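Long-range contacts in NAD-dependent formate dehydrogenase gamma subunit (Cupriavidus necator, PDB 6VW7), which binds one [2Fe-2S] cluster in a thioredoxin-like domain and, paired with the beta subunit of formate dehydrogenase, probably relays electrons between formate and NAD: residues Thr15-Ile20 with Asp40-Ile45; Ile34-Gln39 with Tyr71-Gln76; Arg106-Gly111 with Val121-Val126. One frame throughout, in Å; residues are numbered along the deposited sequence.

Interaction 1: Thr15-Ile20 with Asp40-Ile45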
ATOM      1  N   THR A  15      28.802 -19.915  -7.668  1.00 33.50           N
ATOM      2  CA  THR A  15      28.628 -20.999  -6.701  1.00 32.85           C
ATOM      3  C   THR A  15      27.537 -20.668  -5.689  1.00 30.35           C
ATOM      4  O   THR A  15      26.702 -21.518  -5.364  1.00 29.85           O
ATOM      5  CB  THR A  15      29.949 -21.311  -5.974  1.00 32.94           C
ATOM      6  OG1 THR A  15      31.007 -21.506  -6.919  1.00 35.50           O
ATOM      7  CG2 THR A  15      29.818 -22.577  -5.153  1.00 34.15           C
ATOM      8  N   ARG A  16      27.527 -19.439  -5.174  1.00 31.28           N
ATOM      9  CA  ARG A  16      26.473 -19.059  -4.242  1.00 32.45           C
ATOM     10  C   ARG A  16      25.102 -19.084  -4.912  1.00 31.24           C
ATOM     11  O   ARG A  16      24.109 -19.449  -4.271  1.00 27.85           O
ATOM     12  CB  ARG A  16      26.769 -17.680  -3.637  1.00 40.34           C
ATOM     13  CG  ARG A  16      27.918 -17.711  -2.601  1.00 50.32           C
ATOM     14  CD  ARG A  16      27.567 -16.948  -1.307  1.00 54.53           C
ATOM     15  NE  ARG A  16      26.126 -16.682  -1.207  1.00 56.94           N
ATOM     16  CZ  ARG A  16      25.550 -16.048  -0.187  1.00 56.86           C
ATOM     17  NH1 ARG A  16      26.285 -15.616   0.834  1.00 57.45           N
ATOM     18  NH2 ARG A  16      24.238 -15.862  -0.184  1.00 52.97           N
ATOM     19  N   ILE A  17      25.029 -18.725  -6.200  1.00 29.48           N
ATOM     20  CA  ILE A  17      23.748 -18.778  -6.912  1.00 27.50           C
ATOM     21  C   ILE A  17      23.207 -20.205  -6.946  1.00 29.28           C
ATOM     22  O   ILE A  17      22.010 -20.434  -6.732  1.00 28.96           O
ATOM     23  CB  ILE A  17      23.890 -18.198  -8.331  1.00 30.37           C
ATOM     24  CG1 ILE A  17      24.063 -16.680  -8.277  1.00 31.01           C
ATOM     25  CG2 ILE A  17      22.660 -18.548  -9.192  1.00 31.28           C
ATOM     26  CD1 ILE A  17      24.459 -16.056  -9.630  1.00 32.49           C
ATOM     27  N   ALA A  18      24.085 -21.188  -7.194  1.00 29.66           N
ATOM     28  CA  ALA A  18      23.643 -22.579  -7.211  1.00 30.53           C
ATOM     29  C   ALA A  18      23.102 -23.003  -5.847  1.00 29.03           C
ATOM     30  O   ALA A  18      22.121 -23.749  -5.762  1.00 27.63           O
ATOM     31  CB  ALA A  18      24.801 -23.486  -7.637  1.00 34.67           C
ATOM     32  N   ALA A  19      23.738 -22.545  -4.769  1.00 28.86           N
ATOM     33  CA  ALA A  19      23.259 -22.876  -3.428  1.00 29.20           C
ATOM     34  C   ALA A  19      21.937 -22.188  -3.127  1.00 27.19           C
ATOM     35  O   ALA A  19      21.053 -22.776  -2.491  1.00 26.92           O
ATOM     36  CB  ALA A  19      24.299 -22.479  -2.381  1.00 28.13           C
ATOM     37  N   ILE A  20      21.822 -20.916  -3.504  1.00 25.94           N
ATOM     38  CA  ILE A  20      20.569 -20.191  -3.319  1.00 27.81           C
ATOM     39  C   ILE A  20      19.416 -20.950  -3.971  1.00 28.85           C
ATOM     40  O   ILE A  20      18.335 -21.123  -3.381  1.00 26.11           O
ATOM     41  CB  ILE A  20      20.689 -18.766  -3.890  1.00 30.43           C
ATOM     42  CG1 ILE A  20      21.538 -17.861  -2.982  1.00 31.84           C
ATOM     43  CG2 ILE A  20      19.303 -18.178  -4.173  1.00 27.35           C
ATOM     44  CD1 ILE A  20      21.948 -16.556  -3.673  1.00 31.05           C
ATOM     45  N   ASP A  40      19.142  -9.862  -4.514  1.00 25.64           N
ATOM     46  CA  ASP A  40      19.471  -9.246  -3.228  1.00 29.69           C
ATOM     47  C   ASP A  40      20.937  -9.449  -2.871  1.00 32.74           C
ATOM     48  O   ASP A  40      21.566  -8.561  -2.289  1.00 35.67           O
ATOM     49  CB  ASP A  40      18.574  -9.801  -2.115  1.00 31.87           C
ATOM     50  CG  ASP A  40      17.122  -9.309  -2.225  1.00 34.54           C
ATOM     51  OD1 ASP A  40      16.850  -8.442  -3.084  1.00 34.78           O
ATOM     52  OD2 ASP A  40      16.255  -9.802  -1.466  1.00 36.10           O
ATOM     53  N   THR A  41      21.500 -10.613  -3.203  1.00 33.66           N
ATOM     54  CA  THR A  41      22.868 -10.908  -2.800  1.00 33.14           C
ATOM     55  C   THR A  41      23.907 -10.552  -3.862  1.00 32.43           C
ATOM     56  O   THR A  41      25.021 -10.153  -3.508  1.00 31.34           O
ATOM     57  CB  THR A  41      23.004 -12.390  -2.413  1.00 35.37           C
ATOM     58  OG1 THR A  41      22.649 -13.229  -3.520  1.00 30.53           O
ATOM     59  CG2 THR A  41      22.102 -12.724  -1.219  1.00 36.09           C
ATOM     60  N   GLN A  42      23.577 -10.668  -5.148  1.00 31.48           N
ATOM     61  CA  GLN A  42      24.542 -10.430  -6.214  1.00 33.61           C
ATOM     62  C   GLN A  42      24.365  -9.085  -6.903  1.00 35.68           C
ATOM     63  O   GLN A  42      25.281  -8.642  -7.602  1.00 36.78           O
ATOM     64  CB  GLN A  42      24.445 -11.537  -7.270  1.00 33.43           C
ATOM     65  CG  GLN A  42      24.307 -12.926  -6.671  1.00 33.54           C
ATOM     66  CD  GLN A  42      25.531 -13.312  -5.874  1.00 33.92           C
ATOM     67  OE1 GLN A  42      26.647 -13.177  -6.360  1.00 38.26           O
ATOM     68  NE2 GLN A  42      25.331 -13.795  -4.646  1.00 30.51           N
ATOM     69  N   GLY A  43      23.207  -8.444  -6.745  1.00 35.50           N
ATOM     70  CA  GLY A  43      22.916  -7.172  -7.354  1.00 36.90           C
ATOM     71  C   GLY A  43      22.073  -7.254  -8.610  1.00 37.08           C
ATOM     72  O   GLY A  43      21.471  -6.251  -8.994  1.00 39.97           O
ATOM     73  N   TYR A  44      21.991  -8.426  -9.233  1.00 37.36           N
ATOM     74  CA  TYR A  44      21.266  -8.619 -10.485  1.00 37.27           C
ATOM     75  C   TYR A  44      21.119 -10.116 -10.699  1.00 35.11           C
ATOM     76  O   TYR A  44      21.682 -10.920  -9.957  1.00 36.01           O
ATOM     77  CB  TYR A  44      21.996  -7.965 -11.671  1.00 39.16           C
ATOM     78  CG  TYR A  44      23.378  -8.539 -11.948  1.00 41.75           C
ATOM     79  CD1 TYR A  44      24.445  -8.299 -11.083  1.00 41.04           C
ATOM     80  CD2 TYR A  44      23.616  -9.327 -13.070  1.00 41.24           C
ATOM     81  CE1 TYR A  44      25.719  -8.836 -11.328  1.00 42.90           C
ATOM     82  CE2 TYR A  44      24.884  -9.858 -13.328  1.00 42.71           C
ATOM     83  CZ  TYR A  44      25.930  -9.606 -12.451  1.00 43.56           C
ATOM     84  OH  TYR A  44      27.181 -10.135 -12.693  1.00 44.79           O
ATOM     85  N   ILE A  45      20.375 -10.489 -11.735  1.00 34.86           N
ATOM     86  CA  ILE A  45      20.271 -11.902 -12.077  1.00 36.17           C
ATOM     87  C   ILE A  45      21.096 -12.125 -13.341  1.00 33.74           C
ATOM     88  O   ILE A  45      20.666 -11.723 -14.433  1.00 31.59           O
ATOM     89  CB  ILE A  45      18.814 -12.339 -12.276  1.00 36.64           C
ATOM     90  CG1 ILE A  45      18.033 -12.167 -10.969  1.00 37.39           C
ATOM     91  CG2 ILE A  45      18.747 -13.782 -12.772  1.00 36.94           C
ATOM     92  CD1 ILE A  45      16.932 -11.208 -11.106  1.00 38.63           C
TER

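Interaction 2: Ile34-Gln39 with Tyr71-Gln76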
ATOM      1  N   ILE A  34      13.533 -17.147  -5.486  1.00 24.41           N
ATOM      2  CA  ILE A  34      14.896 -17.405  -5.949  1.00 26.39           C
ATOM      3  C   ILE A  34      15.460 -16.165  -6.633  1.00 25.37           C
ATOM      4  O   ILE A  34      16.582 -15.734  -6.347  1.00 23.86           O
ATOM      5  CB  ILE A  34      14.923 -18.626  -6.889  1.00 23.73           C
ATOM      6  CG1 ILE A  34      14.747 -19.915  -6.092  1.00 24.28           C
ATOM      7  CG2 ILE A  34      16.210 -18.654  -7.718  1.00 23.38           C
ATOM      8  CD1 ILE A  34      14.621 -21.171  -6.956  1.00 23.26           C
ATOM      9  N   LEU A  35      14.679 -15.561  -7.534  1.00 23.09           N
ATOM     10  CA  LEU A  35      15.157 -14.387  -8.256  1.00 23.62           C
ATOM     11  C   LEU A  35      15.438 -13.234  -7.298  1.00 25.39           C
ATOM     12  O   LEU A  35      16.423 -12.507  -7.468  1.00 28.08           O
ATOM     13  CB  LEU A  35      14.137 -13.967  -9.324  1.00 22.79           C
ATOM     14  CG  LEU A  35      13.949 -14.936 -10.501  1.00 24.06           C
ATOM     15  CD1 LEU A  35      12.802 -14.475 -11.455  1.00 22.62           C
ATOM     16  CD2 LEU A  35      15.235 -15.094 -11.270  1.00 26.24           C
ATOM     17  N   HIS A  36      14.580 -13.050  -6.288  1.00 23.65           N
ATOM     18  CA  HIS A  36      14.828 -12.036  -5.261  1.00 25.10           C
ATOM     19  C   HIS A  36      16.138 -12.292  -4.512  1.00 23.28           C
ATOM     20  O   HIS A  36      16.921 -11.365  -4.267  1.00 24.23           O
ATOM     21  CB  HIS A  36      13.665 -11.996  -4.271  1.00 24.37           C
ATOM     22  CG  HIS A  36      12.480 -11.216  -4.764  1.00 25.45           C
ATOM     23  ND1 HIS A  36      12.571  -9.901  -5.170  1.00 25.69           N
ATOM     24  CD2 HIS A  36      11.180 -11.568  -4.915  1.00 23.95           C
ATOM     25  CE1 HIS A  36      11.374  -9.472  -5.534  1.00 24.41           C
ATOM     26  NE2 HIS A  36      10.516 -10.468  -5.401  1.00 24.53           N
ATOM     27  N   GLU A  37      16.377 -13.534  -4.096  1.00 23.11           N
ATOM     28  CA  GLU A  37      17.583 -13.799  -3.303  1.00 24.09           C
ATOM     29  C   GLU A  37      18.853 -13.614  -4.132  1.00 25.60           C
ATOM     30  O   GLU A  37      19.853 -13.093  -3.629  1.00 25.42           O
ATOM     31  CB  GLU A  37      17.540 -15.209  -2.708  1.00 21.92           C
ATOM     32  CG  GLU A  37      18.736 -15.551  -1.785  1.00 33.42           C
ATOM     33  CD  GLU A  37      18.765 -14.750  -0.479  1.00 37.20           C
ATOM     34  OE1 GLU A  37      17.830 -13.949  -0.229  1.00 38.42           O
ATOM     35  OE2 GLU A  37      19.735 -14.925   0.301  1.00 42.07           O
ATOM     36  N   ILE A  38      18.830 -14.030  -5.402  1.00 25.36           N
ATOM     37  CA  ILE A  38      19.959 -13.779  -6.299  1.00 27.10           C
ATOM     38  C   ILE A  38      20.196 -12.279  -6.454  1.00 26.92           C
ATOM     39  O   ILE A  38      21.311 -11.789  -6.259  1.00 26.59           O
ATOM     40  CB  ILE A  38      19.732 -14.449  -7.669  1.00 25.78           C
ATOM     41  CG1 ILE A  38      19.605 -15.968  -7.518  1.00 26.30           C
ATOM     42  CG2 ILE A  38      20.893 -14.110  -8.603  1.00 25.43           C
ATOM     43  CD1 ILE A  38      19.245 -16.709  -8.831  1.00 24.91           C
ATOM     44  N   GLN A  39      19.149 -11.525  -6.804  1.00 27.38           N
ATOM     45  CA  GLN A  39      19.296 -10.078  -6.955  1.00 26.67           C
ATOM     46  C   GLN A  39      19.710  -9.414  -5.642  1.00 28.05           C
ATOM     47  O   GLN A  39      20.513  -8.473  -5.643  1.00 29.34           O
ATOM     48  CB  GLN A  39      17.994  -9.458  -7.488  1.00 24.76           C
ATOM     49  CG  GLN A  39      18.068  -7.939  -7.690  1.00 26.93           C
ATOM     50  CD  GLN A  39      17.163  -7.442  -8.798  1.00 30.75           C
ATOM     51  OE1 GLN A  39      17.201  -7.952  -9.921  1.00 33.41           O
ATOM     52  NE2 GLN A  39      16.342  -6.437  -8.493  1.00 30.53           N
ATOM     53  N   TYR A  71       8.990  -8.777 -14.999  1.00 31.50           N
ATOM     54  CA  TYR A  71       8.880  -8.032 -13.752  1.00 31.36           C
ATOM     55  C   TYR A  71       9.932  -6.931 -13.715  1.00 33.31           C
ATOM     56  O   TYR A  71      11.135  -7.217 -13.701  1.00 35.70           O
ATOM     57  CB  TYR A  71       9.022  -8.970 -12.551  1.00 27.91           C
ATOM     58  CG  TYR A  71       7.841  -9.910 -12.345  1.00 25.70           C
ATOM     59  CD1 TYR A  71       6.653  -9.476 -11.744  1.00 27.51           C
ATOM     60  CD2 TYR A  71       7.922 -11.237 -12.744  1.00 27.37           C
ATOM     61  CE1 TYR A  71       5.563 -10.366 -11.553  1.00 26.49           C
ATOM     62  CE2 TYR A  71       6.861 -12.121 -12.562  1.00 29.06           C
ATOM     63  CZ  TYR A  71       5.678 -11.676 -11.983  1.00 27.07           C
ATOM     64  OH  TYR A  71       4.656 -12.575 -11.809  1.00 25.41           O
ATOM     65  N   HIS A  72       9.471  -5.678 -13.648  1.00 34.08           N
ATOM     66  CA  HIS A  72      10.354  -4.517 -13.692  0.55 35.05           C
ATOM     67  C   HIS A  72      11.324  -4.467 -12.519  1.00 32.62           C
ATOM     68  O   HIS A  72      12.369  -3.819 -12.618  1.00 33.67           O
ATOM     69  CB  HIS A  72       9.513  -3.233 -13.717  0.55 37.32           C
ATOM     70  CG  HIS A  72       8.647  -3.096 -14.935  0.55 39.94           C
ATOM     71  ND1 HIS A  72       7.311  -2.759 -14.864  0.55 39.37           N
ATOM     72  CD2 HIS A  72       8.931  -3.230 -16.251  0.55 41.33           C
ATOM     73  CE1 HIS A  72       6.806  -2.705 -16.085  0.55 41.28           C
ATOM     74  NE2 HIS A  72       7.769  -2.982 -16.945  0.55 41.67           N
ATOM     75  N   HIS A  73      10.986  -5.100 -11.398  1.00 28.36           N
ATOM     76  CA  HIS A  73      11.891  -5.040 -10.259  1.00 27.62           C
ATOM     77  C   HIS A  73      13.228  -5.710 -10.563  1.00 27.11           C
ATOM     78  O   HIS A  73      14.266  -5.260 -10.069  1.00 30.38           O
ATOM     79  CB  HIS A  73      11.234  -5.671  -9.027  1.00 27.39           C
ATOM     80  CG  HIS A  73      12.125  -5.732  -7.827  1.00 25.92           C
ATOM     81  ND1 HIS A  73      12.333  -4.653  -6.997  1.00 27.19           N
ATOM     82  CD2 HIS A  73      12.864  -6.747  -7.318  1.00 26.14           C
ATOM     83  CE1 HIS A  73      13.175  -4.994  -6.033  1.00 27.22           C
ATOM     84  NE2 HIS A  73      13.503  -6.261  -6.200  1.00 26.03           N
ATOM     85  N   PHE A  74      13.239  -6.736 -11.414  1.00 26.99           N
ATOM     86  CA  PHE A  74      14.437  -7.557 -11.624  1.00 27.38           C
ATOM     87  C   PHE A  74      15.343  -6.927 -12.674  1.00 31.53           C
ATOM     88  O   PHE A  74      14.874  -6.494 -13.726  1.00 32.40           O
ATOM     89  CB  PHE A  74      14.051  -8.975 -12.060  1.00 26.17           C
ATOM     90  CG  PHE A  74      13.319  -9.760 -10.997  1.00 26.53           C
ATOM     91  CD1 PHE A  74      13.795  -9.801  -9.696  1.00 25.56           C
ATOM     92  CD2 PHE A  74      12.161 -10.458 -11.303  1.00 25.64           C
ATOM     93  CE1 PHE A  74      13.123 -10.516  -8.709  1.00 25.51           C
ATOM     94  CE2 PHE A  74      11.482 -11.175 -10.325  1.00 25.69           C
ATOM     95  CZ  PHE A  74      11.948 -11.201  -9.034  1.00 25.58           C
ATOM     96  N   ARG A  75      16.641  -6.872 -12.401  1.00 35.63           N
ATOM     97  CA  ARG A  75      17.586  -6.373 -13.386  0.57 38.97           C
ATOM     98  C   ARG A  75      18.560  -7.476 -13.764  1.00 38.55           C
ATOM     99  O   ARG A  75      18.904  -8.331 -12.945  1.00 37.29           O
ATOM    100  CB  ARG A  75      18.334  -5.121 -12.898  0.57 41.30           C
ATOM    101  CG  ARG A  75      18.880  -5.163 -11.493  0.57 41.80           C
ATOM    102  CD  ARG A  75      19.459  -3.796 -11.108  0.57 42.31           C
ATOM    103  NE  ARG A  75      18.425  -2.778 -10.937  0.57 42.49           N
ATOM    104  CZ  ARG A  75      18.230  -1.742 -11.752  0.57 41.95           C
ATOM    105  NH1 ARG A  75      19.006  -1.558 -12.813  0.57 43.35           N
ATOM    106  NH2 ARG A  75      17.258  -0.880 -11.500  0.57 39.40           N
ATOM    107  N   GLN A  76      18.964  -7.468 -15.031  1.00 41.86           N
ATOM    108  CA  GLN A  76      19.869  -8.469 -15.576  1.00 44.54           C
ATOM    109  C   GLN A  76      21.301  -7.973 -15.710  1.00 42.87           C
ATOM    110  O   GLN A  76      22.153  -8.713 -16.199  1.00 43.55           O
ATOM    111  CB  GLN A  76      19.347  -8.959 -16.931  1.00 48.18           C
ATOM    112  CG  GLN A  76      18.077  -9.770 -16.793  1.00 50.53           C
ATOM    113  CD  GLN A  76      17.471 -10.180 -18.121  1.00 55.31           C
ATOM    114  OE1 GLN A  76      17.541 -11.348 -18.512  1.00 58.20           O
ATOM    115  NE2 GLN A  76      16.851  -9.221 -18.814  1.00 54.75           N
TER

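Interaction 3: Arg106-Gly111 with Val121-Val126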
ATOM      1  N   ARG A 106      18.355  16.445 -15.147  1.00 58.72           N
ATOM      2  CA  ARG A 106      19.335  17.501 -15.391  1.00 60.28           C
ATOM      3  C   ARG A 106      20.480  17.438 -14.386  1.00 56.81           C
ATOM      4  O   ARG A 106      21.648  17.567 -14.763  1.00 56.25           O
ATOM      5  CB  ARG A 106      18.655  18.875 -15.376  1.00 63.60           C
ATOM      6  CG  ARG A 106      17.713  19.107 -16.558  1.00 66.60           C
ATOM      7  CD  ARG A 106      17.147  20.532 -16.618  1.00 68.65           C
ATOM      8  NE  ARG A 106      16.648  21.011 -15.331  1.00 68.64           N
ATOM      9  CZ  ARG A 106      15.357  21.089 -15.017  1.00 67.95           C
ATOM     10  NH1 ARG A 106      14.435  20.731 -15.903  1.00 67.82           N
ATOM     11  NH2 ARG A 106      14.982  21.533 -13.822  1.00 66.76           N
ATOM     12  N   ALA A 107      20.167  17.242 -13.104  1.00 52.68           N
ATOM     13  CA  ALA A 107      21.209  17.243 -12.084  1.00 52.59           C
ATOM     14  C   ALA A 107      22.116  16.024 -12.218  1.00 53.16           C
ATOM     15  O   ALA A 107      23.326  16.110 -11.976  1.00 55.88           O
ATOM     16  CB  ALA A 107      20.581  17.298 -10.693  1.00 49.21           C
ATOM     17  N   LEU A 108      21.551  14.881 -12.602  1.00 53.61           N
ATOM     18  CA  LEU A 108      22.331  13.661 -12.774  1.00 53.69           C
ATOM     19  C   LEU A 108      22.882  13.485 -14.184  1.00 57.21           C
ATOM     20  O   LEU A 108      23.807  12.694 -14.375  1.00 55.36           O
ATOM     21  CB  LEU A 108      21.478  12.446 -12.399  1.00 51.42           C
ATOM     22  CG  LEU A 108      21.026  12.451 -10.938  1.00 48.82           C
ATOM     23  CD1 LEU A 108      19.981  11.375 -10.699  1.00 46.46           C
ATOM     24  CD2 LEU A 108      22.219  12.279  -9.999  1.00 49.20           C
ATOM     25  N   GLY A 109      22.322  14.169 -15.178  1.00 59.96           N
ATOM     26  CA  GLY A 109      22.810  14.027 -16.535  1.00 62.11           C
ATOM     27  C   GLY A 109      22.422  12.746 -17.235  1.00 61.76           C
ATOM     28  O   GLY A 109      23.093  12.352 -18.193  1.00 62.99           O
ATOM     29  N   CYS A 110      21.357  12.080 -16.794  1.00 60.10           N
ATOM     30  CA  CYS A 110      20.912  10.850 -17.430  1.00 59.10           C
ATOM     31  C   CYS A 110      19.404  10.735 -17.274  1.00 56.34           C
ATOM     32  O   CYS A 110      18.801  11.382 -16.414  1.00 57.66           O
ATOM     33  CB  CYS A 110      21.612   9.617 -16.838  1.00 59.23           C
ATOM     34  SG  CYS A 110      21.127   9.216 -15.135  1.00 57.35           S
ATOM     35  N   GLY A 111      18.798   9.906 -18.122  1.00 53.27           N
ATOM     36  CA  GLY A 111      17.373   9.674 -18.066  1.00 50.72           C
ATOM     37  C   GLY A 111      17.007   8.551 -17.114  1.00 48.54           C
ATOM     38  O   GLY A 111      17.852   7.957 -16.444  1.00 46.97           O
ATOM     39  N   VAL A 121      24.970   6.625  -9.381  1.00 45.92           N
ATOM     40  CA  VAL A 121      23.522   6.660  -9.227  1.00 42.68           C
ATOM     41  C   VAL A 121      22.875   6.031 -10.451  1.00 42.65           C
ATOM     42  O   VAL A 121      23.241   6.348 -11.588  1.00 42.31           O
ATOM     43  CB  VAL A 121      23.005   8.099  -9.028  1.00 41.62           C
ATOM     44  CG1 VAL A 121      21.472   8.155  -9.174  1.00 40.28           C
ATOM     45  CG2 VAL A 121      23.425   8.629  -7.674  1.00 39.55           C
ATOM     46  N   THR A 122      21.924   5.132 -10.215  1.00 41.88           N
ATOM     47  CA  THR A 122      20.988   4.670 -11.237  1.00 41.32           C
ATOM     48  C   THR A 122      19.627   5.285 -10.932  1.00 39.67           C
ATOM     49  O   THR A 122      19.097   5.110  -9.829  1.00 39.67           O
ATOM     50  CB  THR A 122      20.894   3.142 -11.265  1.00 41.23           C
ATOM     51  OG1 THR A 122      22.134   2.593 -11.736  1.00 44.60           O
ATOM     52  CG2 THR A 122      19.764   2.686 -12.175  1.00 41.39           C
ATOM     53  N   LEU A 123      19.073   5.999 -11.907  1.00 40.05           N
ATOM     54  CA  LEU A 123      17.794   6.688 -11.765  1.00 38.76           C
ATOM     55  C   LEU A 123      16.677   5.797 -12.304  1.00 36.32           C
ATOM     56  O   LEU A 123      16.710   5.398 -13.473  1.00 34.90           O
ATOM     57  CB  LEU A 123      17.831   8.020 -12.508  1.00 40.17           C
ATOM     58  CG  LEU A 123      16.598   8.913 -12.415  1.00 39.80           C
ATOM     59  CD1 LEU A 123      16.386   9.339 -10.978  1.00 37.35           C
ATOM     60  CD2 LEU A 123      16.794  10.113 -13.322  1.00 41.43           C
ATOM     61  N   GLU A 124      15.701   5.473 -11.451  1.00 36.49           N
ATOM     62  CA  GLU A 124      14.581   4.609 -11.805  1.00 38.26           C
ATOM     63  C   GLU A 124      13.257   5.256 -11.426  1.00 35.97           C
ATOM     64  O   GLU A 124      13.167   5.918 -10.383  1.00 34.03           O
ATOM     65  CB  GLU A 124      14.685   3.252 -11.092  1.00 42.26           C
ATOM     66  CG  GLU A 124      15.894   2.414 -11.474  1.00 47.40           C
ATOM     67  CD  GLU A 124      15.687   1.617 -12.753  1.00 52.33           C
ATOM     68  OE1 GLU A 124      14.633   1.769 -13.416  1.00 53.31           O
ATOM     69  OE2 GLU A 124      16.591   0.826 -13.094  1.00 55.17           O
ATOM     70  N   PRO A 125      12.206   5.064 -12.224  1.00 33.80           N
ATOM     71  CA  PRO A 125      10.875   5.460 -11.775  1.00 32.92           C
ATOM     72  C   PRO A 125      10.293   4.379 -10.879  1.00 30.92           C
ATOM     73  O   PRO A 125      10.650   3.202 -10.962  1.00 33.08           O
ATOM     74  CB  PRO A 125      10.085   5.597 -13.086  1.00 33.44           C
ATOM     75  CG  PRO A 125      10.678   4.522 -13.957  1.00 33.96           C
ATOM     76  CD  PRO A 125      12.152   4.369 -13.524  1.00 34.33           C
ATOM     77  N   VAL A 126       9.421   4.803  -9.981  1.00 27.33           N
ATOM     78  CA  VAL A 126       8.598   3.895  -9.197  1.00 25.45           C
ATOM     79  C   VAL A 126       7.189   4.467  -9.203  1.00 27.06           C
ATOM     80  O   VAL A 126       7.000   5.680  -9.346  1.00 27.41           O
ATOM     81  CB  VAL A 126       9.148   3.717  -7.759  1.00 25.04           C
ATOM     82  CG1 VAL A 126       9.174   5.052  -7.015  1.00 23.89           C
ATOM     83  CG2 VAL A 126       8.361   2.651  -6.985  1.00 23.20           C
TER

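Interaction 1: Thr15-Ile20 with Asp40-Ile45
Gln-42 reaches from the last turn of helix 31-42 toward Ile-17 on helix 14-24. From a CB directed at that helix, the chain meets Ile-17 first: Gln-42 CG lies 4.1 Å from Ile-17 CG1, methylene against methylene, the two side chains crossing at a slant. A bend at chi2 (-64°) then folds the amide back beside Thr-41, where Gln-42 NE2 gives Thr-41 OG1 a hydrogen bond of 3.0 Å with an N-H...O angle of 155°. The same NE2 ends beside Arg-16, 4.3 Å from Arg-16 CB. The other end of the amide, OE1, accepts the backbone N-H of Asp-13, just ahead of helix 14-24. Both helices belong to the N-terminal helical bundle seen in the complex I 24 kDa subunit family. Glutamine suits this margin of it, offering aliphatic carbon to the core, and its amide, both donor and acceptor, serves the polar edge. Thr-41 OG1 is held by the carbonyl O of Glu-37 one turn earlier as well as by Gln-42 NE2, and Ile-20 CD1 packs 3.4 Å from Thr-41 OG1. On the outer side the bent chain of Arg-16 brings Arg-16 NH2 to 3.9 Å from Thr-41 CG2.

Interaction 2: Ile34-Gln39 with Tyr71-Gln76
Gln-39 and Phe-74 mark the closest backbone approach, with CA atoms 7.2 Å apart, where helix 31-42 runs past an irregular segment that begins with a type I turn, Tyr-71 to Phe-74. The turn follows helix 61-70, so the contact fastens the chain leaving the N-terminal helical bundle back onto one of its helices. Gln-39 does this by pairing its amide with the main chain on either side of Phe-74: Gln-39 OE1 accepts the N-H of Arg-75 at 2.8 Å, and Gln-39 NE2 donates to the carbonyl O of His-73 at 2.9 Å. Both bonds are nearly straight, and together they fix the rotation of the amide. An extended chain with CG anti to the backbone N (chi1 -179°) carries it across; glutamine's donor and acceptor match a peptide's own. Leu-35 CB sits over one face of the Phe-74 ring, 3.5 Å from Phe-74 CZ, in a CH-pi contact, while that ring turns its edge to the face of His-36, Phe-74 CE1 lying 3.6 Å from His-36 ND1. His-73 joins this aromatic cluster obliquely, with His-36 CE1 3.6 Å from His-73 CD2 and the ring planes 54° apart. Lys-265 of the beta subunit offers its carbonyl O to His-36 NE2 in a weak hydrogen bond, so the cluster borders the subunit interface. Gln-39 NE2 lies over one face of the His-73 ring, 3.7 Å from His-73 NE2.

Interaction 3: Arg106-Gly111 with Val121-Val126
Leu-108 and Val-121 have CA atoms 7.9 Å apart, and Gly-111 and Leu-123 approach to 7.0 Å between CA atoms, as the end of helix 97-108 and the loop after it pass along one face of strand 121-126. Strand alternation directs Val-121 and Leu-123 at the helix end, whereas Thr-122 and Glu-124 point away. No hydrogen bond crosses, and the contact rests largely on aliphatic groups. One methyl of Leu-108 does most of the work: Leu-108 CD1 meets Val-121 CG1 at 3.9 Å and Leu-123 CD1 at 4.1 Å. Val-121 presents CG1 because that branch stands anti to its backbone N (chi1 168°). Leucine suits the helix end because its long side chain puts one methyl against two strand residues. Gly-109, at a phi of 75°, ends the helix in a conformation easiest for glycine and redirects the chain so that Cys-110 turns inward. The sulfur of Cys-110, SG, lies 4.4 Å from Leu-123 CB, a packing contact of an apolar kind; this cysteine is not among the cluster-binding residues. Gly-111 O lies 3.9 Å from Leu-123 CB, and Leu-123 CD2 approaches Cys-110 O at 3.9 Å. The Cys-110 oxygen is buried with no polar partner in the model. Phe-153 and Val-157 of helix 150-160 touch Leu-108 as well, and in the thioredoxin-like sheet strand 121-126 lies between strand 82-87, parallel to it, and the short antiparallel strand 114-115, with Val-84 and Val-86 packing beside Val-121 and Leu-123.

Interactions 1 and 2 share helix 31-42 and have centres 10 Å apart; their segments alternate along the chain, interlacing the N-terminal helical bundle. They touch where the N-H of Ile-45 probably bonds to the carbonyl O of Arg-75. Interaction 3 comes later in the sequence, in the thioredoxin-like part that holds the cluster, 20 Å from interaction 2 and 26 Å from interaction 1, between centres. Arg-75 and Glu-124 form a salt bridge joining interactions 2 and 3, although its very short length and the two modelled conformers of Arg-75 make the detail doubtful. The loop leaving the bundle comes close to the sheet strand near Glu-124.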